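Local coordinates for protein CDP-glucose-4,6-dehydratase (Yersinia pseudotuberculosis, PDB 1RKX) that catalyses the 4,6-dehydration of CDP-D-glucose, as an NAD-binding member of the short-chain dehydrogenase/reductase family, at residues Phe79-Val84 with Gly122-Val127; His317-Leu322 with Asn351-Thr356. One frame throughout, in Å; residues are numbered along the deposited sequence.

Contact 1: residues Phe79-Val84 with Gly122-Val127; sequences FQPEIV and GGVKAV
Val84 and Val124 meet at about a right angle, the CG2 methyl of Val84 lying 3.9 Å from CG1 of Val124. In Val124 CG1 stands anti to the backbone N (chi1 -180°), which leaves CG2 beside that N, 3.5 Å from Pro81 O and facing the proline ring at CG. Ile118 of helix 100-121 covers Val84, Val124 and Val127 on this side. On the opposite face Ile83 turns its CG2 methyl toward CB of Ala126 at 4.4 Å, a loose approach where Tyr250 and Leu249 of helix 236-251 touch Ile83 and Ala126.

The backbones here are two neighbouring parallel strands just beginning, 83-86 and 126-130, in the central sheet of the Rossmann fold. Glu82 O takes two N-H groups at once: Ala126 N at 3.1 Å, in the carbonyl plane, and Lys125 N at 2.8 Å, tilted 27° from it. Val84 N then donates to Ala126 O at 2.9 Å, in a parallel register that pairs Ile83 with Ala126 and Val84 with Val127. Ahead of the strands, where each segment has left a helix, one water donates to both Pro81 O and Gly122 O.

The charged ends look elsewhere, the Glu82 carboxylate to Tyr250 OH and Arg11 N, and Lys125 NZ to Tyr181 OH. Pairing of the strand starts therefore rests on main-chain polarity, two N-H groups converging on Glu82 O, with aliphatic side chains on both faces meeting the flanking helices.

Contact 2: residues His317-Leu322 with Asn351-Thr356; sequences HPRWNL and NNYMNT
Arg319 lays its extended chain across the face of the Tyr353 ring, with CD 3.8 Å from the ring centroid in a CH-pi contact. The guanidinium follows nearly parallel, its plane 18° from that of the ring and CE2 of Tyr353 over one of its faces. Beyond the ring, NH1 donates to Tyr353 O at 3.1 Å and, weakly, to Met354 O, two carbonyls in the last turn of helix 342-355. Thr356 N reaches Tyr353 O from the opposite face of the carbonyl plane, so this oxygen is held from both faces.

Tyr353 has CG anti to its backbone N (chi1 -175°), a setting that puts one ring face against the Arg319 chain and an edge against Trp320. That edge meets the face of the indole's six-membered ring in a T-shaped stack, centroids 5.0 Å apart and planes at 73°, with CD1 3.6 Å from CZ2 of Trp320. The contact thus joins the loop between helices 308-314 and 322-338 to the C-terminal end of helix 342-355, in the helical C-terminal part of this extended SDR protein. Glu237 connects both sides, its OE1 bonding Tyr353 OH and Arg319 N and its OE2 bonding Trp320 N.

At the indole edge, NE1 of Trp320 points in the ring plane at Thr356 OG1, 3.0 Å away and almost straight. That hydroxyl in turn donates a hydrogen bond to Asn352 O at 2.7 Å, tying Thr356 back to the turn before it.

How the contacts relate
Contact 1 and contact 2 lie in different parts of the chain, their centres 28 Å apart and their nearest atoms about 14 Å apart. Contact 1 is buried and pairs two strands inside the nucleotide-binding sheet; contact 2 is partly buried and fastens a loop to a helix end near the C-terminus. The first depends on main-chain bonds between strands with aliphatic filling, whereas the second uses large aromatic and cationic side chains, with side-chain donors meeting a hydroxyl and helix carbonyls. Helix 236-251 is common to both, its C-terminal part lying against contact 1 and its first turn against contact 2. Neither contact is touched by another subunit of the assembly.

Contact 1: residues Phe79-Val84 with Gly122-Val127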
ATOM      1  N   PHE C  79     -31.990 -30.476  -1.575  1.00 27.76           N
ATOM      2  CA  PHE C  79     -31.965 -30.002  -2.952  1.00 26.26           C
ATOM      3  C   PHE C  79     -30.777 -30.438  -3.819  1.00 25.62           C
ATOM      4  O   PHE C  79     -30.930 -30.594  -5.032  1.00 26.34           O
ATOM      5  CB  PHE C  79     -32.067 -28.473  -2.953  1.00 24.83           C
ATOM      6  CG  PHE C  79     -32.221 -27.872  -4.322  1.00 24.94           C
ATOM      7  CD1 PHE C  79     -33.335 -28.163  -5.100  1.00 24.09           C
ATOM      8  CD2 PHE C  79     -31.251 -27.015  -4.833  1.00 24.82           C
ATOM      9  CE1 PHE C  79     -33.486 -27.606  -6.371  1.00 25.41           C
ATOM     10  CE2 PHE C  79     -31.390 -26.452  -6.105  1.00 25.77           C
ATOM     11  CZ  PHE C  79     -32.511 -26.748  -6.873  1.00 25.21           C
ATOM     12  N   GLN C  80     -29.607 -30.626  -3.215  1.00 24.53           N
ATOM     13  CA  GLN C  80     -28.411 -31.030  -3.960  1.00 25.00           C
ATOM     14  C   GLN C  80     -28.098 -30.050  -5.099  1.00 25.13           C
ATOM     15  O   GLN C  80     -28.020 -30.438  -6.265  1.00 25.29           O
ATOM     16  CB  GLN C  80     -28.597 -32.435  -4.542  1.00 26.48           C
ATOM     17  CG  GLN C  80     -28.834 -33.525  -3.502  1.00 28.61           C
ATOM     18  CD  GLN C  80     -27.591 -33.857  -2.706  1.00 30.37           C
ATOM     19  OE1 GLN C  80     -26.573 -34.259  -3.266  1.00 30.83           O
ATOM     20  NE2 GLN C  80     -27.669 -33.695  -1.387  1.00 32.25           N
ATOM     21  N   PRO C  81     -27.909 -28.764  -4.774  1.00 23.77           N
ATOM     22  CA  PRO C  81     -27.609 -27.775  -5.817  1.00 23.70           C
ATOM     23  C   PRO C  81     -26.202 -27.911  -6.392  1.00 21.41           C
ATOM     24  O   PRO C  81     -25.296 -28.409  -5.727  1.00 22.57           O
ATOM     25  CB  PRO C  81     -27.790 -26.451  -5.080  1.00 22.81           C
ATOM     26  CG  PRO C  81     -27.242 -26.785  -3.722  1.00 23.20           C
ATOM     27  CD  PRO C  81     -27.901 -28.137  -3.441  1.00 23.68           C
ATOM     28  N   GLU C  82     -26.029 -27.465  -7.634  1.00 25.05           N
ATOM     29  CA  GLU C  82     -24.726 -27.496  -8.293  1.00 26.17           C
ATOM     30  C   GLU C  82     -24.197 -26.067  -8.260  1.00 24.09           C
ATOM     31  O   GLU C  82     -22.996 -25.828  -8.368  1.00 23.24           O
ATOM     32  CB  GLU C  82     -24.853 -27.897  -9.759  1.00 28.57           C
ATOM     33  CG  GLU C  82     -25.644 -29.143 -10.047  1.00 33.07           C
ATOM     34  CD  GLU C  82     -25.900 -29.278 -11.535  1.00 34.67           C
ATOM     35  OE1 GLU C  82     -24.913 -29.466 -12.283  1.00 31.73           O
ATOM     36  OE2 GLU C  82     -27.079 -29.173 -11.948  1.00 32.81           O
ATOM     37  N   ILE C  83     -25.120 -25.122  -8.137  1.00 22.09           N
ATOM     38  CA  ILE C  83     -24.776 -23.709  -8.103  1.00 21.99           C
ATOM     39  C   ILE C  83     -25.540 -23.013  -6.984  1.00 21.79           C
ATOM     40  O   ILE C  83     -26.744 -23.227  -6.807  1.00 21.55           O
ATOM     41  CB  ILE C  83     -25.120 -23.024  -9.445  1.00 23.58           C
ATOM     42  CG1 ILE C  83     -24.377 -23.718 -10.590  1.00 25.77           C
ATOM     43  CG2 ILE C  83     -24.729 -21.547  -9.394  1.00 23.74           C
ATOM     44  CD1 ILE C  83     -24.766 -23.215 -11.974  1.00 27.01           C
ATOM     45  N   VAL C  84     -24.836 -22.167  -6.237  1.00 20.44           N
ATOM     46  CA  VAL C  84     -25.446 -21.444  -5.137  1.00 20.99           C
ATOM     47  C   VAL C  84     -25.173 -19.943  -5.203  1.00 17.83           C
ATOM     48  O   VAL C  84     -24.041 -19.521  -5.427  1.00 19.70           O
ATOM     49  CB  VAL C  84     -24.919 -21.944  -3.774  1.00 19.34           C
ATOM     50  CG1 VAL C  84     -25.522 -21.099  -2.651  1.00 20.52           C
ATOM     51  CG2 VAL C  84     -25.258 -23.418  -3.584  1.00 20.94           C
ATOM     52  N   GLY C 122     -21.628 -31.358  -0.269  1.00 28.27           N
ATOM     53  CA  GLY C 122     -20.828 -31.722  -1.426  1.00 27.68           C
ATOM     54  C   GLY C 122     -21.575 -31.573  -2.741  1.00 27.56           C
ATOM     55  O   GLY C 122     -22.781 -31.332  -2.758  1.00 25.71           O
ATOM     56  N   GLY C 123     -20.850 -31.704  -3.849  1.00 26.32           N
ATOM     57  CA  GLY C 123     -21.473 -31.603  -5.156  1.00 27.15           C
ATOM     58  C   GLY C 123     -21.679 -30.200  -5.700  1.00 28.04           C
ATOM     59  O   GLY C 123     -22.002 -30.033  -6.877  1.00 27.16           O
ATOM     60  N   VAL C 124     -21.511 -29.182  -4.861  1.00 26.75           N
ATOM     61  CA  VAL C 124     -21.688 -27.815  -5.334  1.00 23.57           C
ATOM     62  C   VAL C 124     -20.464 -27.421  -6.159  1.00 22.12           C
ATOM     63  O   VAL C 124     -19.329 -27.488  -5.683  1.00 23.81           O
ATOM     64  CB  VAL C 124     -21.868 -26.836  -4.162  1.00 23.74           C
ATOM     65  CG1 VAL C 124     -22.053 -25.424  -4.696  1.00 21.47           C
ATOM     66  CG2 VAL C 124     -23.084 -27.246  -3.323  1.00 22.91           C
ATOM     67  N   LYS C 125     -20.704 -27.009  -7.400  1.00 23.64           N
ATOM     68  CA  LYS C 125     -19.630 -26.638  -8.315  1.00 26.62           C
ATOM     69  C   LYS C 125     -19.279 -25.150  -8.282  1.00 23.07           C
ATOM     70  O   LYS C 125     -18.112 -24.776  -8.427  1.00 21.95           O
ATOM     71  CB  LYS C 125     -20.012 -27.036  -9.748  1.00 29.54           C
ATOM     72  CG  LYS C 125     -20.249 -28.535  -9.961  1.00 38.29           C
ATOM     73  CD  LYS C 125     -19.029 -29.215 -10.567  1.00 43.71           C
ATOM     74  CE  LYS C 125     -17.835 -29.136  -9.634  1.00 46.02           C
ATOM     75  NZ  LYS C 125     -16.539 -29.459 -10.297  1.00 44.52           N
ATOM     76  N   ALA C 126     -20.286 -24.304  -8.096  1.00 20.00           N
ATOM     77  CA  ALA C 126     -20.061 -22.862  -8.065  1.00 21.67           C
ATOM     78  C   ALA C 126     -20.833 -22.167  -6.955  1.00 19.88           C
ATOM     79  O   ALA C 126     -22.030 -22.395  -6.771  1.00 18.43           O
ATOM     80  CB  ALA C 126     -20.432 -22.244  -9.412  1.00 21.24           C
ATOM     81  N   VAL C 127     -20.135 -21.310  -6.216  1.00 18.95           N
ATOM     82  CA  VAL C 127     -20.753 -20.561  -5.135  1.00 16.62           C
ATOM     83  C   VAL C 127     -20.461 -19.080  -5.358  1.00 18.14           C
ATOM     84  O   VAL C 127     -19.301 -18.670  -5.479  1.00 18.27           O
ATOM     85  CB  VAL C 127     -20.189 -20.974  -3.753  1.00 17.22           C
ATOM     86  CG1 VAL C 127     -20.886 -20.171  -2.640  1.00 15.67           C
ATOM     87  CG2 VAL C 127     -20.386 -22.467  -3.531  1.00 17.74           C
TER
HETATM   88  O   HOH W   1     -25.132 -30.511  -4.176  1.00 27.68           O

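Contact 2: residues His317-Leu322 with Asn351-Thr356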
ATOM      1  N   HIS C 317     -19.457  -6.396 -19.051  1.00 32.89           N
ATOM      2  CA  HIS C 317     -19.639  -4.993 -19.398  1.00 37.89           C
ATOM      3  C   HIS C 317     -21.094  -4.566 -19.200  1.00 35.53           C
ATOM      4  O   HIS C 317     -22.018  -5.296 -19.569  1.00 32.55           O
ATOM      5  CB  HIS C 317     -19.241  -4.762 -20.857  1.00 49.73           C
ATOM      6  CG  HIS C 317     -20.075  -5.531 -21.835  1.00 64.71           C
ATOM      7  ND1 HIS C 317     -20.120  -6.908 -21.852  1.00 71.23           N
ATOM      8  CD2 HIS C 317     -20.916  -5.114 -22.812  1.00 71.25           C
ATOM      9  CE1 HIS C 317     -20.953  -7.308 -22.797  1.00 73.98           C
ATOM     10  NE2 HIS C 317     -21.450  -6.240 -23.394  1.00 74.03           N
ATOM     11  N   PRO C 318     -21.318  -3.386 -18.595  1.00 31.70           N
ATOM     12  CA  PRO C 318     -22.691  -2.922 -18.388  1.00 32.17           C
ATOM     13  C   PRO C 318     -23.342  -2.689 -19.751  1.00 29.17           C
ATOM     14  O   PRO C 318     -22.644  -2.492 -20.746  1.00 28.38           O
ATOM     15  CB  PRO C 318     -22.507  -1.638 -17.581  1.00 32.68           C
ATOM     16  CG  PRO C 318     -21.149  -1.160 -17.986  1.00 34.47           C
ATOM     17  CD  PRO C 318     -20.349  -2.435 -18.025  1.00 33.08           C
ATOM     18  N   ARG C 319     -24.668  -2.701 -19.797  1.00 26.78           N
ATOM     19  CA  ARG C 319     -25.375  -2.543 -21.063  1.00 28.57           C
ATOM     20  C   ARG C 319     -26.258  -1.313 -21.177  1.00 26.74           C
ATOM     21  O   ARG C 319     -26.516  -0.844 -22.286  1.00 26.82           O
ATOM     22  CB  ARG C 319     -26.232  -3.785 -21.331  1.00 28.90           C
ATOM     23  CG  ARG C 319     -25.481  -5.087 -21.202  1.00 34.23           C
ATOM     24  CD  ARG C 319     -26.357  -6.273 -21.565  1.00 35.23           C
ATOM     25  NE  ARG C 319     -25.655  -7.521 -21.300  1.00 37.57           N
ATOM     26  CZ  ARG C 319     -26.020  -8.706 -21.770  1.00 39.19           C
ATOM     27  NH1 ARG C 319     -27.095  -8.816 -22.545  1.00 39.17           N
ATOM     28  NH2 ARG C 319     -25.305  -9.780 -21.466  1.00 39.64           N
ATOM     29  N   TRP C 320     -26.724  -0.787 -20.046  1.00 24.83           N
ATOM     30  CA  TRP C 320     -27.598   0.383 -20.069  1.00 26.12           C
ATOM     31  C   TRP C 320     -27.051   1.610 -19.348  1.00 25.58           C
ATOM     32  O   TRP C 320     -26.582   1.515 -18.212  1.00 26.05           O
ATOM     33  CB  TRP C 320     -28.957   0.056 -19.444  1.00 25.76           C
ATOM     34  CG  TRP C 320     -29.749  -1.013 -20.135  1.00 29.07           C
ATOM     35  CD1 TRP C 320     -29.576  -1.483 -21.410  1.00 29.04           C
ATOM     36  CD2 TRP C 320     -30.879  -1.710 -19.599  1.00 29.05           C
ATOM     37  NE1 TRP C 320     -30.534  -2.431 -21.699  1.00 29.88           N
ATOM     38  CE2 TRP C 320     -31.347  -2.587 -20.604  1.00 30.53           C
ATOM     39  CE3 TRP C 320     -31.547  -1.677 -18.366  1.00 30.48           C
ATOM     40  CZ2 TRP C 320     -32.454  -3.426 -20.413  1.00 29.03           C
ATOM     41  CZ3 TRP C 320     -32.647  -2.509 -18.176  1.00 29.60           C
ATOM     42  CH2 TRP C 320     -33.089  -3.372 -19.198  1.00 29.16           C
ATOM     43  N   ASN C 321     -27.118   2.766 -20.002  1.00 27.45           N
ATOM     44  CA  ASN C 321     -26.665   3.991 -19.363  1.00 29.19           C
ATOM     45  C   ASN C 321     -27.766   4.301 -18.356  1.00 28.08           C
ATOM     46  O   ASN C 321     -28.788   3.613 -18.331  1.00 26.85           O
ATOM     47  CB  ASN C 321     -26.525   5.128 -20.380  1.00 35.59           C
ATOM     48  CG  ASN C 321     -27.803   5.388 -21.148  1.00 41.87           C
ATOM     49  OD1 ASN C 321     -28.849   5.660 -20.564  1.00 46.36           O
ATOM     50  ND2 ASN C 321     -27.721   5.310 -22.470  1.00 47.82           N
ATOM     51  N   LEU C 322     -27.581   5.325 -17.534  1.00 26.72           N
ATOM     52  CA  LEU C 322     -28.589   5.639 -16.532  1.00 29.63           C
ATOM     53  C   LEU C 322     -29.936   6.025 -17.139  1.00 29.62           C
ATOM     54  O   LEU C 322     -30.975   5.527 -16.704  1.00 28.39           O
ATOM     55  CB  LEU C 322     -28.100   6.745 -15.595  1.00 29.02           C
ATOM     56  CG  LEU C 322     -28.962   6.908 -14.337  1.00 30.54           C
ATOM     57  CD1 LEU C 322     -29.111   5.558 -13.640  1.00 27.94           C
ATOM     58  CD2 LEU C 322     -28.339   7.931 -13.401  1.00 31.00           C
ATOM     59  N   ASN C 351     -35.662 -10.154 -20.915  1.00 29.44           N
ATOM     60  CA  ASN C 351     -35.393 -10.445 -22.322  1.00 31.69           C
ATOM     61  C   ASN C 351     -34.837  -9.211 -23.029  1.00 28.69           C
ATOM     62  O   ASN C 351     -33.904  -9.312 -23.824  1.00 29.02           O
ATOM     63  CB  ASN C 351     -36.663 -10.921 -23.035  1.00 36.47           C
ATOM     64  CG  ASN C 351     -37.104 -12.299 -22.582  1.00 43.22           C
ATOM     65  OD1 ASN C 351     -36.282 -13.203 -22.405  1.00 45.10           O
ATOM     66  ND2 ASN C 351     -38.408 -12.474 -22.408  1.00 46.83           N
ATOM     67  N   ASN C 352     -35.416  -8.050 -22.740  1.00 28.13           N
ATOM     68  CA  ASN C 352     -34.954  -6.805 -23.343  1.00 29.27           C
ATOM     69  C   ASN C 352     -33.489  -6.582 -22.989  1.00 27.90           C
ATOM     70  O   ASN C 352     -32.699  -6.144 -23.825  1.00 26.04           O
ATOM     71  CB  ASN C 352     -35.791  -5.628 -22.840  1.00 30.60           C
ATOM     72  CG  ASN C 352     -37.167  -5.579 -23.472  1.00 35.38           C
ATOM     73  OD1 ASN C 352     -38.066  -4.894 -22.982  1.00 38.11           O
ATOM     74  ND2 ASN C 352     -37.336  -6.299 -24.576  1.00 35.23           N
ATOM     75  N   TYR C 353     -33.131  -6.886 -21.745  1.00 25.51           N
ATOM     76  CA  TYR C 353     -31.756  -6.716 -21.294  1.00 26.18           C
ATOM     77  C   TYR C 353     -30.830  -7.663 -22.045  1.00 26.17           C
ATOM     78  O   TYR C 353     -29.810  -7.244 -22.592  1.00 26.69           O
ATOM     79  CB  TYR C 353     -31.638  -7.003 -19.795  1.00 24.87           C
ATOM     80  CG  TYR C 353     -30.258  -6.731 -19.251  1.00 23.92           C
ATOM     81  CD1 TYR C 353     -29.887  -5.447 -18.858  1.00 22.57           C
ATOM     82  CD2 TYR C 353     -29.304  -7.748 -19.168  1.00 21.74           C
ATOM     83  CE1 TYR C 353     -28.600  -5.179 -18.399  1.00 23.36           C
ATOM     84  CE2 TYR C 353     -28.018  -7.491 -18.710  1.00 23.33           C
ATOM     85  CZ  TYR C 353     -27.674  -6.201 -18.329  1.00 22.00           C
ATOM     86  OH  TYR C 353     -26.402  -5.934 -17.882  1.00 23.28           O
ATOM     87  N   MET C 354     -31.174  -8.945 -22.059  1.00 29.44           N
ATOM     88  CA  MET C 354     -30.340  -9.923 -22.740  1.00 31.69           C
ATOM     89  C   MET C 354     -30.183  -9.650 -24.224  1.00 32.03           C
ATOM     90  O   MET C 354     -29.127  -9.918 -24.791  1.00 31.92           O
ATOM     91  CB  MET C 354     -30.884 -11.337 -22.540  1.00 33.31           C
ATOM     92  CG  MET C 354     -30.687 -11.873 -21.134  1.00 40.77           C
ATOM     93  SD  MET C 354     -30.520 -13.666 -21.113  1.00 44.40           S
ATOM     94  CE  MET C 354     -32.249 -14.165 -21.164  1.00 45.94           C
ATOM     95  N   ASN C 355     -31.227  -9.112 -24.850  1.00 32.82           N
ATOM     96  CA  ASN C 355     -31.186  -8.813 -26.278  1.00 36.13           C
ATOM     97  C   ASN C 355     -30.525  -7.478 -26.608  1.00 38.92           C
ATOM     98  O   ASN C 355     -30.255  -7.194 -27.775  1.00 38.42           O
ATOM     99  CB  ASN C 355     -32.597  -8.839 -26.871  1.00 35.79           C
ATOM    100  CG  ASN C 355     -33.212 -10.224 -26.854  1.00 34.92           C
ATOM    101  OD1 ASN C 355     -32.586 -11.197 -27.273  1.00 34.41           O
ATOM    102  ND2 ASN C 355     -34.447 -10.319 -26.378  1.00 34.48           N
ATOM    103  N   THR C 356     -30.275  -6.654 -25.594  1.00 42.83           N
ATOM    104  CA  THR C 356     -29.630  -5.362 -25.826  1.00 46.41           C
ATOM    105  C   THR C 356     -28.239  -5.625 -26.389  1.00 54.79           C
ATOM    106  O   THR C 356     -27.373  -6.157 -25.697  1.00 52.83           O
ATOM    107  CB  THR C 356     -29.509  -4.543 -24.527  1.00 41.11           C
ATOM    108  OG1 THR C 356     -30.820  -4.234 -24.038  1.00 36.01           O
ATOM    109  CG2 THR C 356     -28.759  -3.242 -24.783  1.00 36.98           C
TER